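Local coordinates for protein DNA primase (Helicobacter pylori, PDB 4EHS) that synthesises short RNA primers for DNA replication and stimulates the replicative helicase DnaB, which its C-terminal domain, present here, binds, at residues E31-L36 / E97-L102; Y40-R45 / A82-A87; I55-F60 / E66-C71; R106-Q111 / R133-K138. One frame throughout, in Å; residues are numbered along the deposited sequence.

Interaction 1: E31-L36 / E97-L102; sequences EFLEKL and EKELRL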
# COMPACT_ATOMS: atom_id res chain seq x y z
N GLU A 31 -4.45 -8.46 19.89
CA GLU A 31 -5.42 -9.44 19.46
C GLU A 31 -6.80 -8.79 19.61
O GLU A 31 -7.64 -8.88 18.69
CB GLU A 31 -5.30 -10.78 20.25
CG GLU A 31 -6.51 -11.65 20.01
CD GLU A 31 -6.31 -13.11 20.41
OE1 GLU A 31 -5.19 -13.50 20.78
OE2 GLU A 31 -7.27 -13.88 20.32
N PHE A 32 -7.01 -8.05 20.71
CA PHE A 32 -8.26 -7.34 20.90
C PHE A 32 -8.45 -6.29 19.79
O PHE A 32 -9.52 -6.11 19.22
CB PHE A 32 -8.30 -6.62 22.26
CG PHE A 32 -9.67 -5.93 22.55
CD1 PHE A 32 -10.74 -6.66 23.10
CD2 PHE A 32 -9.85 -4.60 22.22
CE1 PHE A 32 -11.96 -5.99 23.34
CE2 PHE A 32 -11.06 -3.93 22.46
CZ PHE A 32 -12.11 -4.66 23.00
N LEU A 33 -7.42 -5.54 19.51
CA LEU A 33 -7.54 -4.52 18.46
C LEU A 33 -7.83 -5.13 17.08
O LEU A 33 -8.64 -4.56 16.32
CB LEU A 33 -6.22 -3.73 18.34
CG LEU A 33 -6.20 -2.57 17.37
CD1 LEU A 33 -7.31 -1.56 17.71
CD2 LEU A 33 -4.82 -1.87 17.43
N GLU A 34 -7.21 -6.25 16.74
CA GLU A 34 -7.50 -6.89 15.43
C GLU A 34 -8.96 -7.35 15.36
O GLU A 34 -9.66 -7.19 14.32
CB GLU A 34 -6.58 -8.09 15.23
CG GLU A 34 -5.12 -7.63 15.01
CD GLU A 34 -4.21 -8.75 14.58
OE1 GLU A 34 -4.70 -9.85 14.25
OE2 GLU A 34 -2.96 -8.45 14.52
N LYS A 35 -9.42 -7.91 16.48
CA LYS A 35 -10.85 -8.32 16.55
C LYS A 35 -11.78 -7.17 16.35
O LYS A 35 -12.83 -7.30 15.66
CB LYS A 35 -11.15 -9.00 17.94
CG LYS A 35 -10.62 -10.42 17.95
CD LYS A 35 -11.16 -11.13 19.24
CE LYS A 35 -10.26 -10.91 20.38
NZ LYS A 35 -10.52 -11.90 21.52
N LEU A 36 -11.45 -6.06 16.99
CA LEU A 36 -12.28 -4.86 16.99
C LEU A 36 -12.39 -4.32 15.58
O LEU A 36 -13.49 -4.05 15.13
CB LEU A 36 -11.82 -3.84 18.02
CG LEU A 36 -12.63 -2.56 18.17
CD1 LEU A 36 -14.02 -2.91 18.69
CD2 LEU A 36 -11.90 -1.64 19.15
N GLU A 97 -12.30 4.63 12.36
CA GLU A 97 -11.04 5.11 11.87
C GLU A 97 -9.97 5.26 12.93
O GLU A 97 -8.81 5.03 12.64
CB GLU A 97 -11.21 6.44 11.11
CG GLU A 97 -11.80 6.12 9.79
CD GLU A 97 -11.89 7.32 8.87
OE1 GLU A 97 -11.01 8.25 8.99
OE2 GLU A 97 -12.79 7.28 7.98
N LYS A 98 -10.33 5.62 14.15
CA LYS A 98 -9.32 5.67 15.23
C LYS A 98 -8.73 4.29 15.52
O LYS A 98 -7.54 4.17 15.75
CB LYS A 98 -9.96 6.23 16.49
CG LYS A 98 -9.08 6.24 17.71
CD LYS A 98 -9.98 6.31 18.93
CE LYS A 98 -9.27 6.75 20.20
NZ LYS A 98 -8.89 5.57 21.03
N GLU A 99 -9.54 3.22 15.47
CA GLU A 99 -9.00 1.89 15.72
C GLU A 99 -8.22 1.42 14.51
O GLU A 99 -7.22 0.75 14.70
CB GLU A 99 -10.11 0.86 15.95
CG GLU A 99 -11.17 1.21 17.01
CD GLU A 99 -10.60 1.63 18.35
OE1 GLU A 99 -9.40 1.37 18.60
OE2 GLU A 99 -11.37 2.26 19.15
N LEU A 100 -8.64 1.79 13.28
CA LEU A 100 -7.82 1.39 12.10
C LEU A 100 -6.45 2.11 12.20
O LEU A 100 -5.35 1.51 11.99
CB LEU A 100 -8.58 1.73 10.78
CG LEU A 100 -7.76 1.40 9.54
CD1 LEU A 100 -7.35 -0.07 9.36
CD2 LEU A 100 -8.60 1.92 8.35
N ARG A 101 -6.49 3.37 12.57
CA ARG A 101 -5.24 4.13 12.66
C ARG A 101 -4.31 3.50 13.72
O ARG A 101 -3.09 3.41 13.54
CB ARG A 101 -5.51 5.63 12.98
CG ARG A 101 -5.83 6.54 11.79
CD ARG A 101 -5.66 8.08 12.08
NE ARG A 101 -6.27 8.44 13.34
CZ ARG A 101 -7.59 8.64 13.53
NH1 ARG A 101 -8.44 8.61 12.50
NH2 ARG A 101 -8.05 8.92 14.76
N LEU A 102 -4.88 3.05 14.84
CA LEU A 102 -4.02 2.46 15.87
C LEU A 102 -3.43 1.13 15.44
O LEU A 102 -2.28 0.90 15.71
CB LEU A 102 -4.88 2.30 17.15
CG LEU A 102 -4.14 1.76 18.37
CD1 LEU A 102 -3.11 2.79 18.76
CD2 LEU A 102 -5.15 1.45 19.53
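Within the helical bundle of the helicase-binding domain, L33 and L36 of helix 30-43 pack on E99 and L102 of helix 96-117. The two short segments run roughly antiparallel, their directions 135° apart and their axes 9.8 Å apart at closest approach. L33 acts as a fork. Its CG lies opposite the backbone N (chi1 -176°), which sends the two methyls across, CD1 mainly to E99 and CD2 to L102. CD1 comes to 3.7 Å from E99 OE1, beside the start of the glutamate chain, while CD2 rests 3.8 Å from L102 CG. One helical turn on, L36 CD2 sits above the carboxylate carbon, 3.6 Å from E99 CD, and equally close to E99 CG. E99 can be met in this way because its chain is bent: CG stands beside the backbone N, and a second turn of -51° at chi2 folds the carboxylate over the leucines instead of extending it. V37 and Y40 of helix 30-43 also touch E99, whereas L33 reaches on to L103. No hydrogen bond or salt bridge joins the two segments, and the contact is buried. Methyl groups therefore press on a carboxylate as well as on a leucine; such apolar surroundings would probably disfavour the charged form of E99 and raise its pKa.

Interaction 2: Y40-R45 / A82-A87; sequences YLLEDR and ALLLDA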
# COMPACT_ATOMS: atom_id res chain seq x y z
N TYR A 40 -15.87 -4.19 13.19
CA TYR A 40 -16.39 -3.01 12.48
C TYR A 40 -16.62 -3.36 11.00
O TYR A 40 -17.67 -2.99 10.43
CB TYR A 40 -15.41 -1.87 12.49
CG TYR A 40 -15.53 -0.93 13.69
CD1 TYR A 40 -16.55 -0.00 13.75
CD2 TYR A 40 -14.63 -1.00 14.74
CE1 TYR A 40 -16.66 0.90 14.84
CE2 TYR A 40 -14.72 -0.12 15.83
CZ TYR A 40 -15.79 0.81 15.90
OH TYR A 40 -15.89 1.68 16.96
N LEU A 41 -15.64 -3.99 10.35
CA LEU A 41 -15.82 -4.41 8.92
C LEU A 41 -16.98 -5.40 8.73
O LEU A 41 -17.67 -5.36 7.69
CB LEU A 41 -14.55 -5.07 8.39
CG LEU A 41 -13.30 -4.24 8.72
CD1 LEU A 41 -12.17 -5.04 8.09
CD2 LEU A 41 -13.24 -2.81 8.18
N LEU A 42 -17.20 -6.28 9.69
CA LEU A 42 -18.34 -7.20 9.60
C LEU A 42 -19.68 -6.46 9.71
O LEU A 42 -20.71 -6.90 9.11
CB LEU A 42 -18.23 -8.25 10.73
CG LEU A 42 -17.21 -9.35 10.41
CD1 LEU A 42 -16.95 -10.08 11.76
CD2 LEU A 42 -17.74 -10.38 9.37
N GLU A 43 -19.73 -5.44 10.56
CA GLU A 43 -21.01 -4.75 10.81
C GLU A 43 -21.32 -3.75 9.71
O GLU A 43 -22.50 -3.44 9.43
CB GLU A 43 -21.03 -4.02 12.14
CG GLU A 43 -20.99 -5.07 13.27
CD GLU A 43 -21.99 -4.87 14.40
OE1 GLU A 43 -22.76 -3.89 14.40
OE2 GLU A 43 -21.89 -5.66 15.41
N ASP A 44 -20.25 -3.20 9.07
CA ASP A 44 -20.51 -2.18 8.05
C ASP A 44 -19.52 -2.41 6.91
O ASP A 44 -18.38 -2.04 7.00
CB ASP A 44 -20.47 -0.77 8.63
CG ASP A 44 -20.87 0.32 7.58
OD1 ASP A 44 -20.86 0.04 6.37
OD2 ASP A 44 -21.16 1.39 8.03
N ARG A 45 -19.98 -3.06 5.85
CA ARG A 45 -19.03 -3.52 4.81
C ARG A 45 -18.48 -2.31 4.07
O ARG A 45 -17.42 -2.44 3.43
CB ARG A 45 -19.65 -4.53 3.84
CG ARG A 45 -18.61 -5.56 3.30
CD ARG A 45 -19.24 -6.82 2.63
NE ARG A 45 -18.31 -7.55 1.76
CZ ARG A 45 -17.41 -8.46 2.16
NH1 ARG A 45 -17.28 -8.80 3.45
NH2 ARG A 45 -16.59 -9.04 1.27
N ALA A 82 -18.00 -16.53 14.78
CA ALA A 82 -17.75 -16.37 16.21
C ALA A 82 -17.36 -14.91 16.53
O ALA A 82 -17.75 -14.34 17.58
CB ALA A 82 -16.64 -17.31 16.64
N LEU A 83 -16.59 -14.30 15.64
CA LEU A 83 -16.23 -12.93 15.87
C LEU A 83 -17.48 -12.01 15.75
O LEU A 83 -17.63 -11.06 16.52
CB LEU A 83 -15.10 -12.56 14.87
CG LEU A 83 -14.55 -11.17 14.81
CD1 LEU A 83 -14.04 -10.76 16.17
CD2 LEU A 83 -13.42 -11.13 13.79
N LEU A 84 -18.39 -12.32 14.81
CA LEU A 84 -19.53 -11.47 14.56
C LEU A 84 -20.48 -11.56 15.77
O LEU A 84 -21.26 -10.61 16.04
CB LEU A 84 -20.26 -11.94 13.28
CG LEU A 84 -21.42 -11.05 12.76
CD1 LEU A 84 -22.71 -11.22 13.56
CD2 LEU A 84 -21.11 -9.55 12.60
N LEU A 85 -20.36 -12.67 16.48
CA LEU A 85 -21.19 -13.03 17.63
C LEU A 85 -20.60 -12.65 19.02
O LEU A 85 -21.33 -12.53 19.97
CB LEU A 85 -21.40 -14.54 17.65
CG LEU A 85 -22.62 -15.25 17.02
CD1 LEU A 85 -22.82 -14.96 15.52
CD2 LEU A 85 -22.52 -16.76 17.29
N ASP A 86 -19.28 -12.51 19.11
CA ASP A 86 -18.56 -12.05 20.30
C ASP A 86 -19.29 -10.89 21.02
O ASP A 86 -19.51 -9.82 20.46
CB ASP A 86 -17.13 -11.61 19.86
CG ASP A 86 -16.16 -11.48 20.99
OD1 ASP A 86 -16.54 -11.15 22.11
OD2 ASP A 86 -14.94 -11.60 20.75
N ALA A 87 -19.59 -11.11 22.30
CA ALA A 87 -20.34 -10.10 23.07
C ALA A 87 -19.50 -8.94 23.67
O ALA A 87 -20.07 -8.02 24.26
CB ALA A 87 -21.13 -10.81 24.19
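L42, near the end of helix 30-43, packs against L83 and L84, near the end of helix 78-85, in a small leucine cluster of the helicase-binding domain. The tight part centres on L42, whose CB meets L84 CD2 at 3.7 Å, while its CD1 abuts the other helix where L83 meets L84. That methyl touches L83 CG at 4.0 Å and lies equally far from L84 N, with L84 CB only slightly farther away. L84 CG lies opposite its backbone N (chi1 -173°), which carries CD2 to the base of the L42 chain. L83 is the buried member of the trio, and its chain crosses that of L42 at a slant; L42 and L84 remain partly exposed. No hydrogen bond joins the two segments, so the grip between them is aliphatic throughout. The loose side lies toward E43, an exposed residue that comes no nearer than 4.5 Å, from its CG to L84 CD2. Its carboxylate turns instead to R39, OE2 forming a salt bridge with R39 NE, and R39 NH1 donates to both L83 O and D86 O. This arginine thus ties the end of helix 78-85 to helix 30-43 beside the leucines. Past L42 the chain turns at D44, whose side chain caps the start of helix 45-51, and R45 packs on I127 of the second subunit. Helix 64-71 adjoins the cluster, with L70 touching both L41 and L42.

Interaction 3: I55-F60 / E66-C71; sequences IHSGVF and EFDALC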
# COMPACT_ATOMS: atom_id res chain seq x y z
N ILE A 55 -4.83 -1.53 4.49
CA ILE A 55 -4.36 -2.72 5.10
C ILE A 55 -4.63 -3.90 4.19
O ILE A 55 -5.53 -3.88 3.29
CB ILE A 55 -4.91 -2.97 6.56
CG1 ILE A 55 -6.45 -3.02 6.51
CG2 ILE A 55 -4.46 -1.85 7.49
CD1 ILE A 55 -7.14 -3.60 7.72
N HIS A 56 -3.87 -4.93 4.44
CA HIS A 56 -4.11 -6.22 3.83
C HIS A 56 -3.97 -7.30 4.88
O HIS A 56 -3.58 -7.06 6.06
CB HIS A 56 -3.12 -6.42 2.65
CG HIS A 56 -1.67 -6.33 3.09
ND1 HIS A 56 -1.05 -7.34 3.71
CD2 HIS A 56 -0.77 -5.28 3.05
CE1 HIS A 56 0.21 -6.98 4.05
NE2 HIS A 56 0.38 -5.72 3.65
N SER A 57 -4.24 -8.54 4.45
CA SER A 57 -4.18 -9.69 5.28
C SER A 57 -2.88 -9.85 6.10
O SER A 57 -2.94 -10.17 7.30
CB SER A 57 -4.42 -10.90 4.36
OG SER A 57 -4.24 -12.06 5.07
N GLY A 58 -1.71 -9.61 5.49
CA GLY A 58 -0.39 -9.62 6.16
C GLY A 58 -0.21 -8.78 7.42
O GLY A 58 0.66 -9.08 8.24
N VAL A 59 -1.06 -7.78 7.60
CA VAL A 59 -0.96 -6.85 8.69
C VAL A 59 -1.32 -7.56 10.00
O VAL A 59 -0.72 -7.29 11.04
CB VAL A 59 -1.85 -5.62 8.48
CG1 VAL A 59 -1.76 -4.70 9.68
CG2 VAL A 59 -1.37 -4.81 7.28
N PHE A 60 -2.24 -8.50 9.88
CA PHE A 60 -2.82 -9.21 11.07
C PHE A 60 -1.90 -10.31 11.56
O PHE A 60 -1.50 -11.16 10.77
CB PHE A 60 -4.18 -9.81 10.70
CG PHE A 60 -5.22 -8.77 10.42
CD1 PHE A 60 -6.00 -8.27 11.50
CD2 PHE A 60 -5.44 -8.23 9.13
CE1 PHE A 60 -6.93 -7.26 11.31
CE2 PHE A 60 -6.39 -7.21 8.94
CZ PHE A 60 -7.15 -6.72 10.03
N GLU A 66 -9.73 -14.77 9.89
CA GLU A 66 -10.99 -14.01 9.92
C GLU A 66 -11.02 -12.94 8.83
O GLU A 66 -12.01 -12.84 8.08
CB GLU A 66 -11.20 -13.38 11.33
CG GLU A 66 -11.52 -14.48 12.37
CD GLU A 66 -10.30 -15.12 13.02
OE1 GLU A 66 -9.17 -14.94 12.46
OE2 GLU A 66 -10.51 -15.86 14.04
N PHE A 67 -9.96 -12.14 8.74
CA PHE A 67 -9.91 -11.08 7.70
C PHE A 67 -10.02 -11.72 6.29
O PHE A 67 -10.80 -11.26 5.41
CB PHE A 67 -8.64 -10.23 7.81
CG PHE A 67 -8.61 -9.07 6.81
CD1 PHE A 67 -9.27 -7.86 7.11
CD2 PHE A 67 -7.94 -9.17 5.57
CE1 PHE A 67 -9.27 -6.78 6.22
CE2 PHE A 67 -7.93 -8.09 4.69
CZ PHE A 67 -8.57 -6.88 5.01
N ASP A 68 -9.23 -12.78 6.08
CA ASP A 68 -9.30 -13.47 4.79
C ASP A 68 -10.73 -13.92 4.47
O ASP A 68 -11.18 -13.76 3.34
CB ASP A 68 -8.32 -14.68 4.79
CG ASP A 68 -6.89 -14.26 4.53
OD1 ASP A 68 -6.67 -13.14 4.03
OD2 ASP A 68 -6.00 -15.04 4.86
N ALA A 69 -11.42 -14.54 5.41
CA ALA A 69 -12.75 -15.06 5.15
C ALA A 69 -13.71 -13.93 4.84
O ALA A 69 -14.60 -14.06 3.98
CB ALA A 69 -13.25 -15.90 6.32
N LEU A 70 -13.55 -12.81 5.54
CA LEU A 70 -14.41 -11.65 5.34
C LEU A 70 -14.18 -11.02 3.97
O LEU A 70 -15.06 -10.36 3.42
CB LEU A 70 -14.17 -10.61 6.44
CG LEU A 70 -14.76 -9.22 6.20
CD1 LEU A 70 -16.28 -9.29 6.12
CD2 LEU A 70 -14.32 -8.25 7.28
N CYS A 71 -12.99 -11.23 3.41
CA CYS A 71 -12.65 -10.69 2.11
C CYS A 71 -13.27 -11.53 1.04
O CYS A 71 -13.68 -10.99 -0.01
CB CYS A 71 -11.13 -10.70 1.94
SG CYS A 71 -10.44 -9.31 2.79
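The backbone is extended at I55 and H56, then tightens into a 3-10 turn over S57-V59 that faces helix 64-71, with S57 CA 6.4 Å from F67 CA. This loop, which joins helices 45-51 and 64-71 of the helicase-binding domain, folds back on the second of them and closes round F67. With its CG opposite the backbone N (chi1 -176°), F67 projects from the helix toward the loop and meets F60. The two rings are nearly parallel, at 26°, but slid so far apart that they barely overlap, their centroids 5.0 Å from each other. Each offers something to the other's face: F60 CE2 lies over the F67 ring, 3.5 Å from F67 CD1, and F67 CB makes a CH-pi contact 4.2 Å from the centroid of the F60 ring. I55 CD1 approaches F67 CE1 obliquely at 4.1 Å, and S57 N comes to 3.7 Å from F67 CE2. A polar clasp stands beside the aromatic pair. S57 OG donates to D68 OD1 at 2.9 Å, reaching the syn side of the carboxylate from 30° out of its plane. The same OG is hydrogen-bonded to K64 NZ, so the serine bridges lysine and aspartate; a long, weak ion pair also links K64 NZ to D68 OD2. Helix 30-43 meets F60 through E34 and I38, and helix 96-117 through L103, while L100 and I104 touch I55. Farther round helix 64-71, L80 of helix 78-85 packs on E66 and L70.

Interaction 4: R106-Q111 / R133-K138; sequences RYFERQ and RQAIMK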
# COMPACT_ATOMS: atom_id res chain seq x y z
N ARG A 106 0.56 0.69 15.28
CA ARG A 106 1.26 -0.50 15.77
C ARG A 106 2.13 -1.27 14.80
O ARG A 106 3.29 -1.62 15.13
CB ARG A 106 0.32 -1.45 16.48
CG ARG A 106 -0.18 -0.68 17.71
CD ARG A 106 -0.78 -1.64 18.70
NE ARG A 106 -1.21 -0.94 19.95
CZ ARG A 106 -1.91 -1.61 20.87
NH1 ARG A 106 -2.18 -2.89 20.68
NH2 ARG A 106 -2.33 -0.99 21.94
N TYR A 107 1.63 -1.48 13.60
CA TYR A 107 2.42 -2.13 12.55
C TYR A 107 3.73 -1.34 12.31
O TYR A 107 4.81 -1.92 12.27
CB TYR A 107 1.59 -2.17 11.26
CG TYR A 107 2.40 -2.67 10.09
CD1 TYR A 107 2.49 -4.04 9.81
CD2 TYR A 107 3.06 -1.77 9.28
CE1 TYR A 107 3.26 -4.51 8.74
CE2 TYR A 107 3.84 -2.23 8.23
CZ TYR A 107 3.90 -3.58 7.94
OH TYR A 107 4.70 -3.99 6.85
N PHE A 108 3.65 -0.05 12.15
CA PHE A 108 4.86 0.75 11.87
C PHE A 108 5.79 0.87 13.08
O PHE A 108 7.04 0.90 12.91
CB PHE A 108 4.54 2.12 11.30
CG PHE A 108 4.11 2.08 9.86
CD1 PHE A 108 5.04 1.80 8.84
CD2 PHE A 108 2.80 2.33 9.50
CE1 PHE A 108 4.63 1.76 7.50
CE2 PHE A 108 2.40 2.34 8.16
CZ PHE A 108 3.29 2.02 7.16
N GLU A 109 5.22 0.85 14.29
CA GLU A 109 6.09 0.83 15.48
C GLU A 109 6.90 -0.46 15.51
O GLU A 109 8.13 -0.42 15.77
CB GLU A 109 5.21 1.05 16.75
CG GLU A 109 4.78 2.51 16.92
CD GLU A 109 3.83 2.73 18.12
OE1 GLU A 109 3.21 1.72 18.55
OE2 GLU A 109 3.72 3.89 18.61
N ARG A 110 6.28 -1.61 15.22
CA ARG A 110 6.99 -2.84 15.06
C ARG A 110 8.07 -2.79 13.96
O ARG A 110 9.14 -3.39 14.11
CB ARG A 110 6.06 -4.01 14.76
CG ARG A 110 5.20 -4.42 15.96
CD ARG A 110 4.43 -5.72 15.73
NE ARG A 110 3.66 -5.88 14.50
CZ ARG A 110 2.40 -5.42 14.30
NH1 ARG A 110 1.77 -4.74 15.24
NH2 ARG A 110 1.80 -5.69 13.14
N GLN A 111 7.76 -2.14 12.84
CA GLN A 111 8.74 -2.00 11.77
C GLN A 111 10.00 -1.33 12.26
O GLN A 111 11.08 -1.72 11.85
CB GLN A 111 8.16 -1.19 10.60
CG GLN A 111 7.17 -2.00 9.79
CD GLN A 111 7.71 -3.33 9.37
OE1 GLN A 111 7.20 -4.37 9.78
NE2 GLN A 111 8.74 -3.32 8.56
N ARG A 133 8.96 5.97 10.21
CA ARG A 133 8.91 7.17 11.08
C ARG A 133 7.94 8.22 10.57
O ARG A 133 7.20 8.87 11.36
CB ARG A 133 10.31 7.81 11.23
CG ARG A 133 11.24 7.07 12.15
CD ARG A 133 12.63 7.85 12.31
NE ARG A 133 13.75 6.91 12.23
CZ ARG A 133 14.07 6.11 13.22
NH1 ARG A 133 13.36 6.23 14.34
NH2 ARG A 133 15.06 5.16 13.10
N GLN A 134 7.97 8.41 9.26
CA GLN A 134 7.12 9.37 8.63
C GLN A 134 5.67 8.92 8.86
O GLN A 134 4.79 9.76 9.20
CB GLN A 134 7.39 9.50 7.15
CG GLN A 134 6.54 10.63 6.57
CD GLN A 134 6.60 10.73 5.06
OE1 GLN A 134 6.86 9.74 4.37
NE2 GLN A 134 6.39 11.94 4.54
N ALA A 135 5.43 7.64 8.63
CA ALA A 135 4.03 7.12 8.80
C ALA A 135 3.50 7.33 10.22
O ALA A 135 2.34 7.77 10.45
CB ALA A 135 3.99 5.62 8.40
N ILE A 136 4.36 7.04 11.19
CA ILE A 136 4.02 7.18 12.62
C ILE A 136 3.68 8.65 12.88
O ILE A 136 2.71 8.94 13.56
CB ILE A 136 5.18 6.64 13.50
CG1 ILE A 136 5.27 5.09 13.39
CG2 ILE A 136 5.02 7.07 14.98
CD1 ILE A 136 6.57 4.49 13.96
N MSE A 137 4.46 9.57 12.33
CA MSE A 137 4.17 11.00 12.48
C MSE A 137 2.77 11.33 11.97
O MSE A 137 1.95 11.89 12.70
CB MSE A 137 5.22 11.84 11.74
CG MSE A 137 5.18 13.32 12.09
SE MSE A 137 6.54 14.34 11.14
CE MSE A 137 5.94 14.02 9.31
N LYS A 138 2.51 10.97 10.72
CA LYS A 138 1.21 11.20 10.09
C LYS A 138 0.08 10.55 10.84
O LYS A 138 -0.97 11.18 11.02
CB LYS A 138 1.21 10.76 8.63
CG LYS A 138 1.98 11.71 7.75
CD LYS A 138 2.24 11.15 6.38
CE LYS A 138 3.06 12.16 5.57
NZ LYS A 138 2.49 12.29 4.21
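R110 N donates to R106 O at 3.0 Å, one of the helical bonds enclosing the turn that carries F108, which meets A135 and I136, and E109, which touches I136. Helices 96-117 and 122-140, consecutive in the chain, form a helical hairpin, a recognised element of DnaG helicase-binding domains; here their segments run 149° apart in direction, with axes 9.2 Å apart. No hydrogen bond spans them, and the join is made by carbon. F108 CG stands opposite its carbonyl carbon, beside the backbone N (chi1 -75°), which brings the ring up to A135. A135 CB lies almost exactly over the middle of that ring, 3.6 Å from its centroid and 9° off the normal, a CH-pi contact in which the methyl is 3.7 to 4.0 Å from all six ring carbons of F108. The opposite face is covered by Y107 CD2, also over its centre, so F108 is sandwiched between its own helix neighbour and the alanine. I136 packs beside the root of the F108 chain, its CG1 3.7 Å from F108 CB. At the more exposed margin of the contact, E109 CG meets I136 CD1 at 4.0 Å, the two chains crossing at about a right angle, and E109 OE2 makes a long, weak ion pair with K140 NZ. I136 CD1 also reaches the helix backbone, where it lies 3.8 Å from F108 O.

Overall arrangement
Interaction 1 is buried and lies deepest, its centre about 6 Å from that of the chain; interactions 3, 4 and 2, all partly buried, lie progressively farther out. Helix 30-43 serves interactions 1 and 2, and helix 96-117 serves interactions 1 and 4, so interaction 1 is the hub joining the bundle to the hairpin. Interaction 3 packs a loop on helix 64-71, abutting interaction 1 through E34 and F60 and interaction 2 through R45 and L70. Interactions 2 and 4 lie on opposite sides of the chain's centre. Interaction 2 is purely aliphatic, interaction 1 sets leucines against a carboxylate, interaction 4 relies on a methyl-aromatic contact, and interaction 3 alone adds a hydrogen bond between its segments.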